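Local atomic coordinates of glycosyl hydrolase family 62 protein (PDB entry 5B6T), a protein that probably hydrolyses alpha-L-arabinofuranosyl side groups of arabinoxylan, as a family 62 glycoside hydrolase. Residues A[257-262]-A[286-291]; A[7-12]-A[252-257]; A[24-29]-A[304-309]; A[220-225]-A[246-251]. All coordinates share one frame; numbering follows the deposited sequence.

Contact 1. Residues A[257-262]-A[286-291]; sequences NAWTRD and YLYQGL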
loop_
_atom_site.group_PDB
_atom_site.type_symbol
_atom_site.label_atom_id
_atom_site.label_comp_id
_atom_site.label_asym_id
_atom_site.label_seq_id
_atom_site.Cartn_x
_atom_site.Cartn_y
_atom_site.Cartn_z
ATOM N N ASN A 257 23.693 7.440 3.998
ATOM C CA ASN A 257 23.303 8.221 5.165
ATOM C C ASN A 257 21.821 8.005 5.427
ATOM O O ASN A 257 21.048 7.726 4.494
ATOM C CB ASN A 257 23.582 9.710 4.955
ATOM C CG ASN A 257 25.041 9.983 4.681
ATOM O OD1 ASN A 257 25.916 9.645 5.481
ATOM N ND2 ASN A 257 25.311 10.604 3.536
ATOM N N ALA A 258 21.405 8.157 6.680
ATOM C CA ALA A 258 19.985 8.016 7.011
ATOM C C ALA A 258 19.194 9.218 6.463
ATOM O O ALA A 258 19.294 10.311 7.012
ATOM C CB ALA A 258 19.798 7.898 8.506
ATOM N N TRP A 259 18.383 9.032 5.424
ATOM C CA TRP A 259 17.694 10.155 4.780
ATOM C C TRP A 259 16.269 10.372 5.280
ATOM O O TRP A 259 15.618 11.386 4.982
ATOM C CB TRP A 259 17.745 9.969 3.273
ATOM C CG TRP A 259 16.955 8.797 2.770
ATOM C CD1 TRP A 259 17.396 7.530 2.627
ATOM C CD2 TRP A 259 15.595 8.816 2.292
ATOM N NE1 TRP A 259 16.389 6.728 2.124
ATOM C CE2 TRP A 259 15.279 7.500 1.890
ATOM C CE3 TRP A 259 14.620 9.816 2.169
ATOM C CZ2 TRP A 259 14.025 7.151 1.366
ATOM C CZ3 TRP A 259 13.380 9.467 1.612
ATOM C CH2 TRP A 259 13.097 8.148 1.239
ATOM N N THR A 260 15.770 9.411 6.046
ATOM C CA THR A 260 14.429 9.486 6.586
ATOM C C THR A 260 14.425 8.861 7.972
ATOM O O THR A 260 15.144 7.891 8.218
ATOM C CB THR A 260 13.422 8.766 5.649
ATOM O OG1 THR A 260 12.102 8.888 6.191
ATOM C CG2 THR A 260 13.779 7.291 5.456
ATOM N N ARG A 261 13.597 9.412 8.861
ATOM C CA ARG A 261 13.252 8.802 10.148
ATOM C C ARG A 261 11.863 8.173 10.153
ATOM O O ARG A 261 11.467 7.593 11.157
ATOM C CB ARG A 261 13.312 9.855 11.265
ATOM C CG ARG A 261 14.715 10.398 11.514
ATOM C CD ARG A 261 14.711 11.293 12.755
ATOM N NE ARG A 261 15.747 12.315 12.635
ATOM C CZ ARG A 261 15.711 13.527 13.200
ATOM N NH1 ARG A 261 14.692 13.906 13.969
ATOM N NH2 ARG A 261 16.711 14.371 12.982
ATOM N N ASP A 262 11.139 8.353 9.044
ATOM C CA ASP A 262 9.797 7.835 8.863
ATOM C C ASP A 262 9.835 6.683 7.889
ATOM O O ASP A 262 10.462 6.799 6.814
ATOM C CB ASP A 262 8.890 8.918 8.287
ATOM C CG ASP A 262 8.647 10.051 9.252
ATOM O OD1 ASP A 262 7.684 9.952 10.045
ATOM O OD2 ASP A 262 9.415 11.066 9.210
ATOM N N TYR A 286 10.754 -4.144 0.950
ATOM C CA TYR A 286 9.619 -3.256 1.183
ATOM C C TYR A 286 9.871 -1.958 0.473
ATOM O O TYR A 286 10.796 -1.215 0.795
ATOM C CB TYR A 286 9.354 -3.007 2.694
ATOM C CG TYR A 286 7.969 -2.497 3.029
ATOM C CD1 TYR A 286 6.854 -3.279 2.802
ATOM C CD2 TYR A 286 7.774 -1.235 3.590
ATOM C CE1 TYR A 286 5.587 -2.807 3.110
ATOM C CE2 TYR A 286 6.515 -0.777 3.948
ATOM C CZ TYR A 286 5.423 -1.558 3.658
ATOM O OH TYR A 286 4.163 -1.099 3.953
ATOM N N LEU A 287 9.005 -1.653 -0.497
ATOM C CA LEU A 287 9.048 -0.381 -1.219
ATOM C C LEU A 287 8.185 0.585 -0.413
ATOM O O LEU A 287 7.019 0.294 -0.168
ATOM C CB LEU A 287 8.487 -0.583 -2.635
ATOM C CG LEU A 287 8.512 0.663 -3.539
ATOM C CD1 LEU A 287 9.888 1.192 -3.874
ATOM C CD2 LEU A 287 7.755 0.319 -4.817
ATOM N N TYR A 288 8.764 1.693 0.032
ATOM C CA TYR A 288 8.093 2.530 1.027
ATOM C C TYR A 288 8.297 3.998 0.680
ATOM O O TYR A 288 9.100 4.337 -0.205
ATOM C CB TYR A 288 8.640 2.199 2.406
ATOM C CG TYR A 288 10.021 2.760 2.678
ATOM C CD1 TYR A 288 11.181 2.137 2.191
ATOM C CD2 TYR A 288 10.187 3.893 3.452
ATOM C CE1 TYR A 288 12.439 2.649 2.434
ATOM C CE2 TYR A 288 11.441 4.411 3.702
ATOM C CZ TYR A 288 12.570 3.791 3.189
ATOM O OH TYR A 288 13.831 4.289 3.487
ATOM N N GLN A 289 7.599 4.861 1.400
ATOM C CA GLN A 289 7.828 6.283 1.319
ATOM C C GLN A 289 8.483 6.826 2.578
ATOM O O GLN A 289 8.106 6.473 3.717
ATOM C CB GLN A 289 6.530 7.073 1.059
ATOM C CG GLN A 289 5.464 6.926 2.142
ATOM C CD GLN A 289 4.168 7.633 1.835
ATOM O OE1 GLN A 289 3.792 7.840 0.674
ATOM N NE2 GLN A 289 3.445 7.993 2.905
ATOM N N GLY A 290 9.470 7.704 2.355
ATOM C CA GLY A 290 10.192 8.395 3.410
ATOM C C GLY A 290 10.340 9.847 3.048
ATOM O O GLY A 290 9.965 10.273 1.955
ATOM N N LEU A 291 10.882 10.632 3.977
ATOM C CA LEU A 291 11.115 12.043 3.716
ATOM C C LEU A 291 12.163 12.615 4.653
ATOM O O LEU A 291 12.507 12.026 5.686
ATOM C CB LEU A 291 9.825 12.860 3.792
ATOM C CG LEU A 291 9.344 13.313 5.175
ATOM C CD1 LEU A 291 8.140 14.180 4.981
ATOM C CD2 LEU A 291 9.006 12.165 6.103
HETATM O O HOH W 1 11.952 11.556 8.351
#
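Thr-260 and Trp-259 press on Gly-290 and Leu-291, the last residues of 286-291, and this side is close-packed. Thr-260 OG1 accepts from Leu-291 N at 3.1 Å (156°) and donates to Asp-262 O at 2.7 Å, in the carbonyl plane, on a lone pair. With chi1 at -178°, OG1 is turned to the backbone bonds while CG2 lies over the Trp-259 ring and reaches Tyr-288 OH at 3.6 Å. The indole's CZ3 comes within 3.4 Å of Gly-290 C, and the ring together with OG1 leaves no room for a beta carbon there. The polar ends of both rings bond to segment 7-12: Trp-259 NE1 to Ser-10 O, Tyr-288 OH to Ser-9 OG. On the looser side, toward exposed Arg-261, Asp-262 OD2 touches Leu-291 CD2 and a water bridges the polar groups, accepting from Arg-261 N at 2.8 Å and donating to Asp-262 OD2 and Leu-291 O. A valine in place of Thr-260 would probably leave Leu-291 N and Asp-262 O without their shared mate. With OD1 taking Arg-221 N and OD2 pairing with Arg-220, the aspartate charge is probably well balanced, and one hydroxyl plus one water fix the loop to 286-291.

Contact 2. Residues A[7-12]-A[252-257]; sequences WSSSGP and VAFTGN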
loop_
_atom_site.group_PDB
_atom_site.type_symbol
_atom_site.label_atom_id
_atom_site.label_comp_id
_atom_site.label_asym_id
_atom_site.label_seq_id
_atom_site.Cartn_x
_atom_site.Cartn_y
_atom_site.Cartn_z
ATOM N N TRP A 7 16.521 -4.420 8.475
ATOM C CA TRP A 7 16.510 -3.975 7.072
ATOM C C TRP A 7 17.722 -3.122 6.762
ATOM O O TRP A 7 18.298 -2.453 7.644
ATOM C CB TRP A 7 15.283 -3.099 6.757
ATOM C CG TRP A 7 13.977 -3.655 7.183
ATOM C CD1 TRP A 7 13.361 -3.440 8.376
ATOM C CD2 TRP A 7 13.115 -4.513 6.420
ATOM N NE1 TRP A 7 12.169 -4.110 8.398
ATOM C CE2 TRP A 7 11.992 -4.777 7.215
ATOM C CE3 TRP A 7 13.194 -5.095 5.152
ATOM C CZ2 TRP A 7 10.938 -5.600 6.781
ATOM C CZ3 TRP A 7 12.154 -5.884 4.702
ATOM C CH2 TRP A 7 11.027 -6.134 5.526
ATOM N N SER A 8 18.034 -3.076 5.467
ATOM C CA SER A 8 18.949 -2.105 4.886
ATOM C C SER A 8 18.185 -1.302 3.837
ATOM O O SER A 8 17.571 -1.883 2.930
ATOM C CB SER A 8 20.150 -2.797 4.226
ATOM O OG SER A 8 20.976 -1.827 3.587
ATOM N N SER A 9 18.217 0.018 3.976
ATOM C CA SER A 9 17.508 0.906 3.077
ATOM C C SER A 9 18.405 1.505 2.028
ATOM O O SER A 9 19.534 1.939 2.312
ATOM C CB SER A 9 16.847 2.055 3.827
ATOM O OG SER A 9 16.095 2.877 2.915
ATOM N N SER A 10 17.879 1.556 0.815
ATOM C CA SER A 10 18.422 2.411 -0.235
ATOM C C SER A 10 18.288 3.872 0.124
ATOM O O SER A 10 17.612 4.227 1.086
ATOM C CB SER A 10 17.655 2.181 -1.533
ATOM O OG SER A 10 16.347 2.748 -1.461
ATOM N N GLY A 11 18.905 4.726 -0.677
ATOM C CA GLY A 11 18.562 6.124 -0.667
ATOM C C GLY A 11 17.231 6.364 -1.335
ATOM O O GLY A 11 16.546 5.402 -1.720
ATOM N N PRO A 12 16.835 7.630 -1.462
ATOM C CA PRO A 12 15.582 7.895 -2.176
ATOM C C PRO A 12 15.755 7.523 -3.631
ATOM O O PRO A 12 16.733 7.990 -4.281
ATOM C CB PRO A 12 15.380 9.392 -2.004
ATOM C CG PRO A 12 16.718 9.948 -1.573
ATOM C CD PRO A 12 17.503 8.843 -0.964
ATOM N N VAL A 252 16.085 -0.094 10.815
ATOM C CA VAL A 252 16.468 0.191 9.437
ATOM C C VAL A 252 17.849 0.824 9.388
ATOM O O VAL A 252 18.054 1.945 9.867
ATOM C CB VAL A 252 15.443 1.130 8.775
ATOM C CG1 VAL A 252 15.934 1.621 7.424
ATOM C CG2 VAL A 252 14.084 0.425 8.650
ATOM N N ALA A 253 18.792 0.043 8.867
ATOM C CA ALA A 253 20.116 0.513 8.509
ATOM C C ALA A 253 20.033 1.163 7.140
ATOM O O ALA A 253 19.124 0.857 6.360
ATOM C CB ALA A 253 21.096 -0.662 8.457
ATOM N N PHE A 254 21.018 2.016 6.853
ATOM C CA PHE A 254 21.203 2.554 5.510
ATOM C C PHE A 254 22.637 2.239 5.076
ATOM O O PHE A 254 23.567 2.409 5.873
ATOM C CB PHE A 254 21.006 4.072 5.503
ATOM C CG PHE A 254 19.623 4.523 5.893
ATOM C CD1 PHE A 254 19.248 4.589 7.221
ATOM C CD2 PHE A 254 18.706 4.911 4.933
ATOM C CE1 PHE A 254 17.976 4.975 7.570
ATOM C CE2 PHE A 254 17.450 5.333 5.297
ATOM C CZ PHE A 254 17.073 5.345 6.607
ATOM N N THR A 255 22.818 1.832 3.820
ATOM C CA THR A 255 24.198 1.675 3.261
ATOM C C THR A 255 24.843 3.057 3.200
ATOM O O THR A 255 26.040 3.207 3.448
ATOM C CB THR A 255 24.222 0.989 1.880
ATOM O OG1 THR A 255 23.367 1.689 0.966
ATOM C CG2 THR A 255 23.762 -0.450 1.991
ATOM N N GLY A 256 24.043 4.057 2.852
ATOM C CA GLY A 256 24.444 5.455 2.855
ATOM C C GLY A 256 24.015 6.167 4.126
ATOM O O GLY A 256 23.955 5.577 5.206
ATOM N N ASN A 257 23.693 7.440 3.998
ATOM C CA ASN A 257 23.303 8.221 5.165
ATOM C C ASN A 257 21.821 8.005 5.427
ATOM O O ASN A 257 21.048 7.726 4.494
ATOM C CB ASN A 257 23.582 9.710 4.955
ATOM C CG ASN A 257 25.041 9.983 4.681
ATOM O OD1 ASN A 257 25.916 9.645 5.481
ATOM N ND2 ASN A 257 25.311 10.604 3.536
HETATM O O HOH W 2 21.299 3.968 1.760
#
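Trp-7 and Val-252, Ser-8 and Ala-253, and Ser-9 and Phe-254 form three successive parallel pairs. Both backbone bonds between the segments use Ala-253, the middle residue of its strand: its N donates to Trp-7 O at 2.8 Å, and its O accepts from Ser-9 N at 2.7 Å. A CA-H...O contact from Ser-8 CA, 3.3 Å away, adds to the load on that same Ala-253 oxygen. Beyond these pairs a water continues the link, donating to Ser-9 O and accepting from Gly-256 N. Apolar contacts gather on the face that carries Trp-7, Ser-9, Val-252 and Phe-254. There Val-252 CG1, anti to its own backbone N (chi1 171°), reaches Ser-9 CB, while CG2 meets Trp-7 CD1 at 3.9 Å. Ser-9 CB also touches Phe-254 CD2 at 3.6 Å, and its hydroxyl donates to the carbonyl of the next residue, Ser-10, on a lone pair in the carbonyl plane. On the other face Ser-8 OG lies 3.5 Å from Thr-255 CG2. Strand 7-9 thus sits between 252-254 and the antiparallel strand 305-311, an N-terminal strand built into the C-terminal sheet, the velcro closure by which many beta-propellers, here the five-bladed kind of family 62, seal their ring.

Contact 3. Residues A[24-29]-A[304-309]; sequences QGIKDP and WKLGLL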
loop_
_atom_site.group_PDB
_atom_site.type_symbol
_atom_site.label_atom_id
_atom_site.label_comp_id
_atom_site.label_asym_id
_atom_site.label_seq_id
_atom_site.Cartn_x
_atom_site.Cartn_y
_atom_site.Cartn_z
ATOM N N GLN A 24 4.702 17.562 -5.186
ATOM C CA GLN A 24 5.557 17.698 -4.016
ATOM C C GLN A 24 6.000 16.345 -3.431
ATOM O O GLN A 24 7.145 16.210 -3.010
ATOM C CB GLN A 24 4.865 18.577 -2.970
ATOM C CG GLN A 24 4.748 20.026 -3.506
ATOM C CD GLN A 24 3.876 21.010 -2.705
ATOM O OE1 GLN A 24 4.301 22.157 -2.461
ATOM N NE2 GLN A 24 2.673 20.619 -2.346
ATOM N N GLY A 25 5.119 15.344 -3.446
ATOM C CA GLY A 25 5.440 14.025 -2.926
ATOM C C GLY A 25 5.022 12.929 -3.906
ATOM O O GLY A 25 4.012 13.056 -4.606
ATOM N N ILE A 26 5.794 11.844 -3.944
ATOM C CA ILE A 26 5.402 10.597 -4.634
ATOM C C ILE A 26 5.208 9.589 -3.523
ATOM O O ILE A 26 6.078 9.429 -2.682
ATOM C CB ILE A 26 6.470 10.108 -5.623
ATOM C CG1 ILE A 26 6.688 11.155 -6.702
ATOM C CG2 ILE A 26 6.129 8.753 -6.211
ATOM C CD1 ILE A 26 5.501 11.452 -7.562
ATOM N N LYS A 27 4.030 8.952 -3.495
ATOM C CA LYS A 27 3.532 8.338 -2.280
ATOM C C LYS A 27 2.842 6.986 -2.523
ATOM O O LYS A 27 2.447 6.654 -3.630
ATOM C CB LYS A 27 2.511 9.274 -1.629
ATOM C CG LYS A 27 3.091 10.599 -1.167
ATOM C CD LYS A 27 2.078 11.367 -0.331
ATOM C CE LYS A 27 1.903 10.749 1.038
ATOM N NZ LYS A 27 0.743 11.352 1.739
ATOM N N ASP A 28 2.684 6.236 -1.440
ATOM C CA ASP A 28 1.734 5.142 -1.364
ATOM C C ASP A 28 1.912 4.076 -2.471
ATOM O O ASP A 28 0.929 3.686 -3.113
ATOM C CB ASP A 28 0.291 5.682 -1.436
ATOM C CG ASP A 28 0.053 6.919 -0.593
ATOM O OD1 ASP A 28 0.586 6.984 0.518
ATOM O OD2 ASP A 28 -0.715 7.804 -1.088
ATOM N N PRO A 29 3.146 3.580 -2.691
ATOM C CA PRO A 29 3.387 2.784 -3.878
ATOM C C PRO A 29 2.768 1.402 -3.859
ATOM O O PRO A 29 2.716 0.750 -2.808
ATOM C CB PRO A 29 4.930 2.643 -3.908
ATOM C CG PRO A 29 5.329 2.801 -2.474
ATOM C CD PRO A 29 4.391 3.820 -1.927
ATOM N N TRP A 304 7.700 13.603 0.144
ATOM C CA TRP A 304 7.847 12.129 0.174
ATOM C C TRP A 304 8.545 11.624 -1.074
ATOM O O TRP A 304 8.267 12.082 -2.185
ATOM C CB TRP A 304 6.487 11.427 0.299
ATOM C CG TRP A 304 5.747 11.735 1.547
ATOM C CD1 TRP A 304 4.776 12.661 1.693
ATOM C CD2 TRP A 304 5.902 11.107 2.824
ATOM N NE1 TRP A 304 4.293 12.649 2.972
ATOM C CE2 TRP A 304 4.981 11.705 3.696
ATOM C CE3 TRP A 304 6.737 10.106 3.314
ATOM C CZ2 TRP A 304 4.883 11.353 5.047
ATOM C CZ3 TRP A 304 6.622 9.724 4.653
ATOM C CH2 TRP A 304 5.712 10.352 5.509
ATOM N N LYS A 305 9.422 10.636 -0.877
ATOM C CA LYS A 305 10.130 9.937 -1.963
ATOM C C LYS A 305 10.087 8.454 -1.641
ATOM O O LYS A 305 9.923 8.073 -0.486
ATOM C CB LYS A 305 11.577 10.445 -2.094
ATOM C CG LYS A 305 11.627 11.965 -2.315
ATOM C CD LYS A 305 13.023 12.516 -2.374
ATOM C CE LYS A 305 13.032 14.006 -2.123
ATOM N NZ LYS A 305 12.195 14.817 -3.068
ATOM N N LEU A 306 10.230 7.632 -2.666
ATOM C CA LEU A 306 10.192 6.175 -2.498
ATOM C C LEU A 306 11.608 5.631 -2.347
ATOM O O LEU A 306 12.501 6.002 -3.115
ATOM C CB LEU A 306 9.517 5.514 -3.708
ATOM C CG LEU A 306 8.138 6.067 -4.117
ATOM C CD1 LEU A 306 7.529 5.225 -5.213
ATOM C CD2 LEU A 306 7.197 6.186 -2.926
ATOM N N GLY A 307 11.771 4.741 -1.387
ATOM C CA GLY A 307 12.971 3.930 -1.210
ATOM C C GLY A 307 12.651 2.463 -1.041
ATOM O O GLY A 307 11.467 2.052 -1.050
ATOM N N LEU A 308 13.700 1.650 -0.915
ATOM C CA LEU A 308 13.527 0.208 -0.869
ATOM C C LEU A 308 14.304 -0.368 0.300
ATOM O O LEU A 308 15.514 -0.142 0.384
ATOM C CB LEU A 308 14.051 -0.423 -2.145
ATOM C CG LEU A 308 13.783 -1.916 -2.333
ATOM C CD1 LEU A 308 12.293 -2.197 -2.437
ATOM C CD2 LEU A 308 14.492 -2.454 -3.568
ATOM N N LEU A 309 13.595 -1.072 1.172
ATOM C CA LEU A 309 14.212 -1.816 2.262
ATOM C C LEU A 309 14.490 -3.232 1.787
ATOM O O LEU A 309 13.633 -3.843 1.204
ATOM C CB LEU A 309 13.260 -1.903 3.456
ATOM C CG LEU A 309 12.706 -0.637 4.073
ATOM C CD1 LEU A 309 11.882 -0.963 5.295
ATOM C CD2 LEU A 309 13.814 0.326 4.450
HETATM O O HOH W 3 9.332 14.591 -2.965
HETATM O O HOH W 4 1.790 14.004 1.911
#
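Lys-27 lays its aliphatic chain across Trp-304, the most distinctive feature of the contact: CE sits over one face of the five-membered ring in a CH-pi contact, 3.8 Å from its centroid and 25° off the normal. A bend at chi3 (73°) folds CE onto the indole. The ammonium passes beyond the ring to Tyr-299 OH, a bound glycerol and a water that also takes a weak bond from Trp-304 NE1. The backbones share one hydrogen bond, Ile-26 N to Trp-304 O at 3.0 Å, nearly straight (167°) yet from above the carbonyl plane. The same oxygen accepts from a second water, which also joins Gln-24 O to Lys-305 NZ. Leu-306 fills the angle made by the turn at Asp-28: its CD1 touches Ile-26 CG2 at 3.9 Å, and its CD2 Pro-29 CD at 3.8 Å. Gln-24 and Gly-25 both face Ala-45 in a classic beta bulge, and the contact joins this sheet to that of strand 305-311. The indole supports the methylenes and leaves NZ to oxygen partners, so the lysine charge is probably steered toward the glycerol, likely from the crystallisation liquor, which may mark a pocket; a lead ion lies about 5 Å from the side chain.

Contact 4. Residues A[220-225]-A[246-251]; sequences RRWFRS and FARANN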
loop_
_atom_site.group_PDB
_atom_site.type_symbol
_atom_site.label_atom_id
_atom_site.label_comp_id
_atom_site.label_asym_id
_atom_site.label_seq_id
_atom_site.Cartn_x
_atom_site.Cartn_y
_atom_site.Cartn_z
ATOM N N ARG A 220 6.952 9.755 14.560
ATOM C CA ARG A 220 7.408 9.231 13.272
ATOM C C ARG A 220 6.601 8.013 12.819
ATOM O O ARG A 220 6.138 7.211 13.617
ATOM C CB ARG A 220 8.896 8.871 13.354
ATOM C CG ARG A 220 9.823 10.042 13.670
ATOM C CD ARG A 220 9.869 11.018 12.530
ATOM N NE ARG A 220 10.694 12.196 12.829
ATOM C CZ ARG A 220 10.821 13.230 12.010
ATOM N NH1 ARG A 220 10.230 13.244 10.813
ATOM N NH2 ARG A 220 11.570 14.254 12.382
ATOM N N ARG A 221 6.480 7.875 11.512
ATOM C CA ARG A 221 5.742 6.755 10.936
ATOM C C ARG A 221 6.554 5.468 11.062
ATOM O O ARG A 221 7.795 5.445 10.953
ATOM C CB ARG A 221 5.408 7.012 9.464
ATOM C CG ARG A 221 4.638 8.302 9.199
ATOM C CD ARG A 221 3.434 8.416 10.113
ATOM N NE ARG A 221 2.582 9.556 9.804
ATOM C CZ ARG A 221 1.468 9.518 9.081
ATOM N NH1 ARG A 221 1.042 8.398 8.490
ATOM N NH2 ARG A 221 0.756 10.652 8.937
ATOM N N TRP A 222 5.809 4.393 11.265
ATOM C CA TRP A 222 6.379 3.056 11.366
ATOM C C TRP A 222 5.321 2.009 11.085
ATOM O O TRP A 222 4.140 2.340 11.012
ATOM C CB TRP A 222 7.022 2.826 12.740
ATOM C CG TRP A 222 6.078 2.808 13.933
ATOM C CD1 TRP A 222 5.318 3.834 14.396
ATOM C CD2 TRP A 222 5.832 1.695 14.800
ATOM N NE1 TRP A 222 4.625 3.429 15.515
ATOM C CE2 TRP A 222 4.898 2.119 15.771
ATOM C CE3 TRP A 222 6.318 0.382 14.859
ATOM C CZ2 TRP A 222 4.448 1.280 16.782
ATOM C CZ3 TRP A 222 5.871 -0.447 15.842
ATOM C CH2 TRP A 222 4.950 0.001 16.809
ATOM N N PHE A 223 5.744 0.753 10.948
ATOM C CA PHE A 223 4.851 -0.373 10.693
ATOM C C PHE A 223 4.822 -1.413 11.776
ATOM O O PHE A 223 5.870 -1.821 12.282
ATOM C CB PHE A 223 5.177 -1.076 9.343
ATOM C CG PHE A 223 4.670 -0.294 8.183
ATOM C CD1 PHE A 223 5.452 0.735 7.625
ATOM C CD2 PHE A 223 3.385 -0.482 7.741
ATOM C CE1 PHE A 223 4.951 1.491 6.589
ATOM C CE2 PHE A 223 2.877 0.298 6.718
ATOM C CZ PHE A 223 3.652 1.297 6.165
ATOM N N ARG A 224 3.598 -1.850 12.079
ATOM C CA ARG A 224 3.333 -2.990 12.944
ATOM C C ARG A 224 2.920 -4.170 12.113
ATOM O O ARG A 224 2.450 -4.003 10.993
ATOM C CB ARG A 224 2.241 -2.631 13.953
ATOM C CG ARG A 224 2.625 -1.446 14.842
ATOM C CD ARG A 224 1.513 -0.992 15.762
ATOM N NE ARG A 224 1.194 -1.970 16.797
ATOM C CZ ARG A 224 -0.011 -2.119 17.361
ATOM N NH1 ARG A 224 -1.032 -1.332 17.007
ATOM N NH2 ARG A 224 -0.199 -3.051 18.285
ATOM N N SER A 225 3.073 -5.373 12.670
ATOM C CA SER A 225 2.749 -6.602 11.945
ATOM C C SER A 225 2.097 -7.637 12.838
ATOM O O SER A 225 2.392 -7.724 14.048
ATOM C CB SER A 225 4.006 -7.207 11.316
ATOM O OG SER A 225 5.024 -7.470 12.294
ATOM N N PHE A 246 7.789 -3.942 12.808
ATOM C CA PHE A 246 8.003 -4.535 11.506
ATOM C C PHE A 246 9.072 -3.702 10.793
ATOM O O PHE A 246 10.062 -4.240 10.303
ATOM C CB PHE A 246 6.711 -4.610 10.686
ATOM C CG PHE A 246 6.923 -5.230 9.355
ATOM C CD1 PHE A 246 7.095 -6.610 9.233
ATOM C CD2 PHE A 246 6.994 -4.430 8.215
ATOM C CE1 PHE A 246 7.322 -7.192 7.984
ATOM C CE2 PHE A 246 7.236 -4.988 6.968
ATOM C CZ PHE A 246 7.393 -6.379 6.851
ATOM N N ALA A 247 8.862 -2.389 10.727
ATOM C CA ALA A 247 9.818 -1.492 10.086
ATOM C C ALA A 247 9.685 -0.123 10.742
ATOM O O ALA A 247 8.587 0.409 10.844
ATOM C CB ALA A 247 9.568 -1.416 8.584
ATOM N N ARG A 248 10.809 0.429 11.171
ATOM C CA ARG A 248 10.852 1.663 11.940
ATOM C C ARG A 248 12.297 2.159 11.909
ATOM O O ARG A 248 13.194 1.385 11.590
ATOM C CB ARG A 248 10.421 1.380 13.381
ATOM C CG ARG A 248 10.268 2.627 14.267
ATOM C CD ARG A 248 9.470 2.312 15.534
ATOM N NE ARG A 248 9.393 3.500 16.367
ATOM C CZ ARG A 248 10.163 3.774 17.430
ATOM N NH1 ARG A 248 11.059 2.917 17.913
ATOM N NH2 ARG A 248 10.008 4.948 18.035
ATOM N N ALA A 249 12.535 3.430 12.191
ATOM C CA ALA A 249 13.915 3.929 12.157
ATOM C C ALA A 249 14.873 3.052 12.960
ATOM O O ALA A 249 16.050 2.936 12.580
ATOM C CB ALA A 249 13.967 5.357 12.672
ATOM N N ASN A 250 14.401 2.439 14.049
ATOM C CA ASN A 250 15.296 1.665 14.915
ATOM C C ASN A 250 15.594 0.246 14.456
ATOM O O ASN A 250 16.343 -0.471 15.132
ATOM C CB ASN A 250 14.842 1.668 16.387
ATOM C CG ASN A 250 13.509 0.959 16.590
ATOM O OD1 ASN A 250 12.645 1.067 15.755
ATOM N ND2 ASN A 250 13.331 0.267 17.710
ATOM N N ASN A 251 15.032 -0.188 13.341
ATOM C CA ASN A 251 15.507 -1.436 12.732
ATOM C C ASN A 251 15.850 -1.320 11.252
ATOM O O ASN A 251 15.892 -2.329 10.530
ATOM C CB ASN A 251 14.551 -2.629 12.992
ATOM C CG ASN A 251 13.278 -2.586 12.166
ATOM O OD1 ASN A 251 12.916 -1.553 11.626
ATOM N ND2 ASN A 251 12.551 -3.698 12.138
HETATM O O HOH W 5 8.005 5.817 15.518
HETATM O O HOH W 6 10.289 5.399 12.213
#
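Phe-223 and Ala-247 make a single antiparallel, hydrogen-bonded pair in which the N and O of both residues find partners, one of them weakly. Phe-223 N donates to Ala-247 O at 2.9 Å, nearly along the C=O axis. Phe-223 O receives Phe-246 N at 2.9 Å, a bent bond (136°), and a weak one from Ala-247 N at 3.4 Å. Beyond the pair, waters take over: one donates to Arg-221 O and accepts from Ala-249 N, another donates to Arg-220 O and accepts from Arg-248 NE. Asn-251 serves the loop from within. Its ND2 gives a hydrogen to Phe-246 O from above the carbonyl plane, its OD1 accepts from Arg-248 N at 2.9 Å, and its own N closes a beta turn on Arg-248 O. Phe-246 O is also used by Trp-7 NE1, while ND2 serves Phe-5 O as well.

Among the side chains, Arg-248 runs extended over Trp-222, its CD 3.3 Å above one face of the ring, and Arg-224 CG lies against the opposite face. The Phe-246 ring, swung anti to the backbone N (chi1 -179°), has Phe-223 CB at its edge, 4.0 Å from CD2, with Ser-225 CB 3.8 Å from CD1. Replacing Phe-246 with alanine would probably open a gap between Phe-223, Ser-225 and Leu-211. Because Phe-246 and Ala-247 both face Phe-223, this is a classic beta bulge, laid along strand 221-228, the next-to-outermost strand of its propeller blade.

From the N terminus, residues 7-12 and then 24-29 pass by before either finds its partner. Contact 2 is closed at 252-257 and contact 3 only at 304-309, so these two cross. Contact 4, from 220-225 to 246-251, closes a short loop lying within the spans of both. Contact 1 starts at Asn-257, which contact 2 also holds, and closes at 286-291 inside the span of contact 3 alone; it follows contacts 4 and 2 in series. Contacts 1, 2 and 3 all reach the five-stranded closing sheet, contact 3 tying it to the first sheet and contact 4 serving the sheet of strand 221-228; the strands near both ends of the chain meet in that closing sheet.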